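Cyclopenase asqI (Emericella nidulans, PDB 5YY3) is a zinc-dependent lyase of the tyrosinase family that converts 4'-methoxycyclopenin into 4'-methoxyviridicatin, releasing methyl isocyanate, in aspoquinolone biosynthesis. Local coordinates at residues V237-E248 against C392-Y403. Residues are numbered along the deposited sequence; the frame is centred on the assembly and turned at random.
Sequences VRPWNQYDDFLE and CFWRWYKHLQYY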
# COMPACT_ATOMS: atom_id res chain seq x y z
N VAL A 237 0.15 7.02 17.78
CA VAL A 237 -0.89 6.31 18.50
C VAL A 237 -2.02 7.23 18.96
O VAL A 237 -1.77 8.32 19.49
CB VAL A 237 -0.30 5.59 19.72
CG1 VAL A 237 -1.37 5.25 20.72
CG2 VAL A 237 0.46 4.35 19.26
N ARG A 238 -3.27 6.80 18.75
CA ARG A 238 -4.43 7.49 19.33
C ARG A 238 -4.55 7.10 20.79
O ARG A 238 -4.79 5.95 21.11
CB ARG A 238 -5.72 7.17 18.59
CG ARG A 238 -6.89 8.11 18.95
CD ARG A 238 -8.26 7.52 18.53
NE ARG A 238 -8.12 6.78 17.29
CZ ARG A 238 -8.77 5.67 16.97
NH1 ARG A 238 -9.66 5.13 17.79
NH2 ARG A 238 -8.52 5.11 15.80
N PRO A 239 -4.38 8.07 21.70
CA PRO A 239 -4.48 7.69 23.12
C PRO A 239 -5.88 7.25 23.48
O PRO A 239 -6.83 7.65 22.81
CB PRO A 239 -4.09 8.98 23.85
CG PRO A 239 -4.36 10.07 22.87
CD PRO A 239 -4.12 9.50 21.50
N TRP A 240 -5.99 6.44 24.52
CA TRP A 240 -7.29 6.00 25.03
C TRP A 240 -7.84 7.05 25.97
O TRP A 240 -8.05 6.77 27.16
CB TRP A 240 -7.15 4.66 25.75
CG TRP A 240 -8.46 3.97 26.04
CD1 TRP A 240 -9.16 3.97 27.21
CD2 TRP A 240 -9.22 3.18 25.12
NE1 TRP A 240 -10.30 3.22 27.08
CE2 TRP A 240 -10.37 2.73 25.81
CE3 TRP A 240 -9.04 2.80 23.78
CZ2 TRP A 240 -11.33 1.92 25.20
CZ3 TRP A 240 -10.00 2.01 23.18
CH2 TRP A 240 -11.13 1.58 23.89
N ASN A 241 -8.03 8.26 25.45
CA ASN A 241 -8.51 9.39 26.26
C ASN A 241 -10.04 9.39 26.39
O ASN A 241 -10.58 9.81 27.41
CB ASN A 241 -8.03 10.72 25.68
CG ASN A 241 -6.55 10.99 25.97
OD1 ASN A 241 -6.02 10.52 26.98
ND2 ASN A 241 -5.89 11.72 25.08
N GLN A 242 -10.71 8.93 25.33
CA GLN A 242 -12.15 8.77 25.30
C GLN A 242 -12.49 7.28 25.53
O GLN A 242 -12.12 6.42 24.73
CB GLN A 242 -12.72 9.29 23.96
CG GLN A 242 -12.29 10.74 23.62
CD GLN A 242 -12.87 11.28 22.29
OE1 GLN A 242 -13.54 10.55 21.53
NE2 GLN A 242 -12.59 12.55 21.99
N TYR A 243 -13.17 6.97 26.63
CA TYR A 243 -13.33 5.57 27.04
C TYR A 243 -14.43 4.83 26.26
O TYR A 243 -14.58 3.61 26.39
CB TYR A 243 -13.62 5.48 28.55
CG TYR A 243 -12.51 5.97 29.44
CD1 TYR A 243 -11.26 6.32 28.92
CD2 TYR A 243 -12.71 6.10 30.83
CE1 TYR A 243 -10.24 6.79 29.75
CE2 TYR A 243 -11.69 6.56 31.67
CZ TYR A 243 -10.46 6.90 31.11
OH TYR A 243 -9.44 7.35 31.92
N ASP A 244 -15.20 5.56 25.45
CA ASP A 244 -16.18 4.94 24.57
C ASP A 244 -15.60 4.75 23.17
O ASP A 244 -16.32 4.75 22.18
CB ASP A 244 -17.44 5.80 24.50
CG ASP A 244 -17.15 7.22 24.04
OD1 ASP A 244 -15.96 7.63 24.11
OD2 ASP A 244 -18.09 7.93 23.62
N ASP A 245 -14.29 4.58 23.10
CA ASP A 245 -13.63 4.51 21.81
C ASP A 245 -13.65 3.09 21.24
O ASP A 245 -13.93 2.11 21.95
CB ASP A 245 -12.18 5.00 21.92
CG ASP A 245 -11.63 5.51 20.61
OD1 ASP A 245 -12.33 5.36 19.57
OD2 ASP A 245 -10.50 6.06 20.61
N PHE A 246 -13.36 3.00 19.95
CA PHE A 246 -13.26 1.73 19.29
C PHE A 246 -11.80 1.34 19.13
O PHE A 246 -10.94 2.19 19.01
CB PHE A 246 -13.93 1.78 17.92
CG PHE A 246 -15.43 1.94 17.98
CD1 PHE A 246 -16.26 0.83 18.13
CD2 PHE A 246 -16.02 3.18 17.82
CE1 PHE A 246 -17.64 0.97 18.16
CE2 PHE A 246 -17.41 3.33 17.84
CZ PHE A 246 -18.22 2.22 18.02
N LEU A 247 -11.54 0.04 19.17
CA LEU A 247 -10.27 -0.51 18.72
C LEU A 247 -10.47 -1.05 17.30
O LEU A 247 -10.87 -2.19 17.12
CB LEU A 247 -9.81 -1.62 19.67
CG LEU A 247 -9.35 -1.19 21.06
CD1 LEU A 247 -9.46 -2.34 22.02
CD2 LEU A 247 -7.91 -0.71 20.99
N GLU A 248 -10.20 -0.24 16.29
CA GLU A 248 -10.68 -0.60 14.96
C GLU A 248 -9.91 -1.71 14.24
O GLU A 248 -10.40 -2.23 13.24
CB GLU A 248 -10.71 0.65 14.07
CG GLU A 248 -9.37 1.30 13.85
CD GLU A 248 -9.24 2.61 14.61
OE1 GLU A 248 -9.50 2.60 15.83
OE2 GLU A 248 -8.87 3.64 13.99
N CYS A 392 -3.89 -2.45 22.15
CA CYS A 392 -4.79 -1.67 23.00
C CYS A 392 -4.06 -1.14 24.25
O CYS A 392 -4.39 -0.07 24.75
CB CYS A 392 -6.04 -2.48 23.41
SG CYS A 392 -5.82 -3.81 24.61
N PHE A 393 -3.05 -1.85 24.73
CA PHE A 393 -2.38 -1.37 25.94
C PHE A 393 -1.48 -0.18 25.65
O PHE A 393 -1.24 0.65 26.53
CB PHE A 393 -1.59 -2.50 26.61
CG PHE A 393 -2.48 -3.54 27.25
CD1 PHE A 393 -2.78 -4.73 26.59
CD2 PHE A 393 -3.09 -3.29 28.46
CE1 PHE A 393 -3.60 -5.67 27.17
CE2 PHE A 393 -3.94 -4.23 29.04
CZ PHE A 393 -4.19 -5.42 28.40
N TRP A 394 -1.01 -0.07 24.41
CA TRP A 394 -0.18 1.07 24.04
C TRP A 394 -1.07 2.28 23.99
O TRP A 394 -0.63 3.39 24.29
CB TRP A 394 0.56 0.82 22.71
CG TRP A 394 1.66 -0.16 22.95
CD1 TRP A 394 1.61 -1.51 22.78
CD2 TRP A 394 2.96 0.13 23.50
NE1 TRP A 394 2.80 -2.08 23.15
CE2 TRP A 394 3.65 -1.10 23.60
CE3 TRP A 394 3.61 1.30 23.90
CZ2 TRP A 394 4.95 -1.18 24.09
CZ3 TRP A 394 4.90 1.22 24.38
CH2 TRP A 394 5.56 -0.02 24.46
N ARG A 395 -2.35 2.08 23.66
CA ARG A 395 -3.28 3.20 23.66
C ARG A 395 -3.58 3.61 25.11
O ARG A 395 -3.73 4.80 25.40
CB ARG A 395 -4.56 2.85 22.88
CG ARG A 395 -4.30 2.49 21.40
CD ARG A 395 -5.58 2.57 20.55
NE ARG A 395 -6.29 3.79 20.89
CZ ARG A 395 -7.54 4.06 20.57
NH1 ARG A 395 -8.25 3.18 19.85
NH2 ARG A 395 -8.08 5.20 20.98
N TRP A 396 -3.63 2.64 26.02
CA TRP A 396 -3.77 2.98 27.43
C TRP A 396 -2.48 3.64 27.97
O TRP A 396 -2.56 4.66 28.67
CB TRP A 396 -4.12 1.74 28.26
CG TRP A 396 -4.38 2.07 29.72
CD1 TRP A 396 -3.55 1.82 30.77
CD2 TRP A 396 -5.54 2.71 30.27
NE1 TRP A 396 -4.11 2.27 31.94
CE2 TRP A 396 -5.34 2.82 31.66
CE3 TRP A 396 -6.72 3.23 29.73
CZ2 TRP A 396 -6.27 3.41 32.52
CZ3 TRP A 396 -7.65 3.80 30.58
CH2 TRP A 396 -7.43 3.89 31.96
N TYR A 397 -1.31 3.08 27.66
CA TYR A 397 -0.05 3.70 28.10
C TYR A 397 0.05 5.16 27.64
O TYR A 397 0.52 6.02 28.38
CB TYR A 397 1.17 2.93 27.60
CG TYR A 397 1.27 1.47 28.00
CD1 TYR A 397 0.63 0.97 29.13
CD2 TYR A 397 2.00 0.58 27.21
CE1 TYR A 397 0.74 -0.39 29.48
CE2 TYR A 397 2.11 -0.77 27.55
CZ TYR A 397 1.48 -1.25 28.68
OH TYR A 397 1.59 -2.59 29.00
N LYS A 398 -0.41 5.45 26.42
CA LYS A 398 -0.33 6.85 25.98
C LYS A 398 -1.35 7.71 26.73
O LYS A 398 -1.12 8.90 26.92
CB LYS A 398 -0.52 6.99 24.46
CG LYS A 398 -0.28 8.44 24.01
CD LYS A 398 -0.05 8.57 22.51
CE LYS A 398 -0.11 10.03 22.06
NZ LYS A 398 -0.02 10.17 20.56
N HIS A 399 -2.45 7.10 27.17
CA HIS A 399 -3.39 7.81 28.05
C HIS A 399 -2.74 8.14 29.39
O HIS A 399 -2.83 9.27 29.84
CB HIS A 399 -4.66 7.00 28.30
CG HIS A 399 -5.61 7.64 29.27
ND1 HIS A 399 -6.11 8.92 29.10
CD2 HIS A 399 -6.16 7.18 30.42
CE1 HIS A 399 -6.92 9.21 30.10
NE2 HIS A 399 -6.97 8.17 30.91
N LEU A 400 -2.10 7.16 30.02
CA LEU A 400 -1.28 7.42 31.21
C LEU A 400 -0.32 8.58 30.96
O LEU A 400 -0.18 9.49 31.79
CB LEU A 400 -0.48 6.18 31.62
CG LEU A 400 -1.34 4.97 31.99
CD1 LEU A 400 -0.47 3.78 32.33
CD2 LEU A 400 -2.26 5.33 33.16
N GLN A 401 0.35 8.57 29.80
CA GLN A 401 1.31 9.62 29.47
C GLN A 401 0.64 11.01 29.47
O GLN A 401 1.29 12.02 29.78
CB GLN A 401 1.96 9.36 28.11
CG GLN A 401 3.13 10.29 27.80
CD GLN A 401 3.48 10.31 26.31
OE1 GLN A 401 2.64 10.63 25.46
NE2 GLN A 401 4.74 9.98 25.99
N TYR A 402 -0.65 11.05 29.15
CA TYR A 402 -1.38 12.32 29.10
C TYR A 402 -1.39 13.01 30.47
O TYR A 402 -1.22 14.23 30.56
CB TYR A 402 -2.81 12.10 28.59
CG TYR A 402 -3.67 13.34 28.56
CD1 TYR A 402 -3.20 14.51 27.96
CD2 TYR A 402 -4.95 13.35 29.10
CE1 TYR A 402 -3.97 15.66 27.93
CE2 TYR A 402 -5.74 14.49 29.07
CZ TYR A 402 -5.25 15.65 28.49
OH TYR A 402 -6.02 16.79 28.44
N TYR A 403 -1.55 12.23 31.53
CA TYR A 403 -1.54 12.82 32.87
C TYR A 403 -0.18 13.46 33.14
O TYR A 403 -0.10 14.58 33.69
CB TYR A 403 -1.86 11.76 33.92
CG TYR A 403 -3.28 11.23 33.81
CD1 TYR A 403 -4.32 11.83 34.49
CD2 TYR A 403 -3.56 10.13 32.99
CE1 TYR A 403 -5.61 11.34 34.39
CE2 TYR A 403 -4.85 9.65 32.87
CZ TYR A 403 -5.87 10.25 33.57
OH TYR A 403 -7.15 9.74 33.46
O HOH W 1 -7.26 2.04 17.80
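Arg395 reaches from its helix into the loop 237-248, where carbonyls and a carboxylate ring its guanidinium. Arg395 NE donates to Arg238 O (2.6 Å), its NH1 to Phe246 O (3.0 Å), and its NH2 gives Asp245 OD2 an almost straight hydrogen bond (2.6 Å, N-H...O 166°), part of a salt bridge. A bend at chi3 (44°) turns the group toward these acceptors, and five planar N-H bonds suit arginine to tying together a chain without regular structure. Asp245 OD2 also accepts from Arg238 NH1, both donors arriving on the same face of the carboxylate. This shared anion, with Glu248 nearby, probably offsets the closeness of the two guanidinium groups, whose planes are 68° apart.

Over one face of the Arg395 guanidinium lies Trp240 CE3, the indole meeting it with its edge; the aliphatic CB of Arg238 lies over the other.

Trp240 N donates to Arg395 O (2.9 Å) from above the carbonyl plane, while the helical His399 N reaches that oxygen from the opposite face. Lys398, long and extended, carries NZ to Val237 O (2.8 Å) and to a salt bridge with Glu226.

The Tyr243 edge points at the His399 face, offset edge-to-face; histidine suits this place because its NE2 shares a hydrogen bond with Tyr243 OH (2.8 Å). Trp240 CD1 meets the edge of Trp396 at CE3 (3.6 Å). Leu247 CD2 rests on Cys392 CB, apolar against apolar.

The loop, which follows helix 210-231, lies along helix 391-410 in the hemocyanin-like domain. Helix 288-304 touches Tyr243 and His399; helix 355-367 touches Tyr243 and, through Phe363, Trp240. Trp396 lies about 7 Å from the zinc ligand His218 between side chains, and a second subunit meets the loop through Asp244 and Glu248.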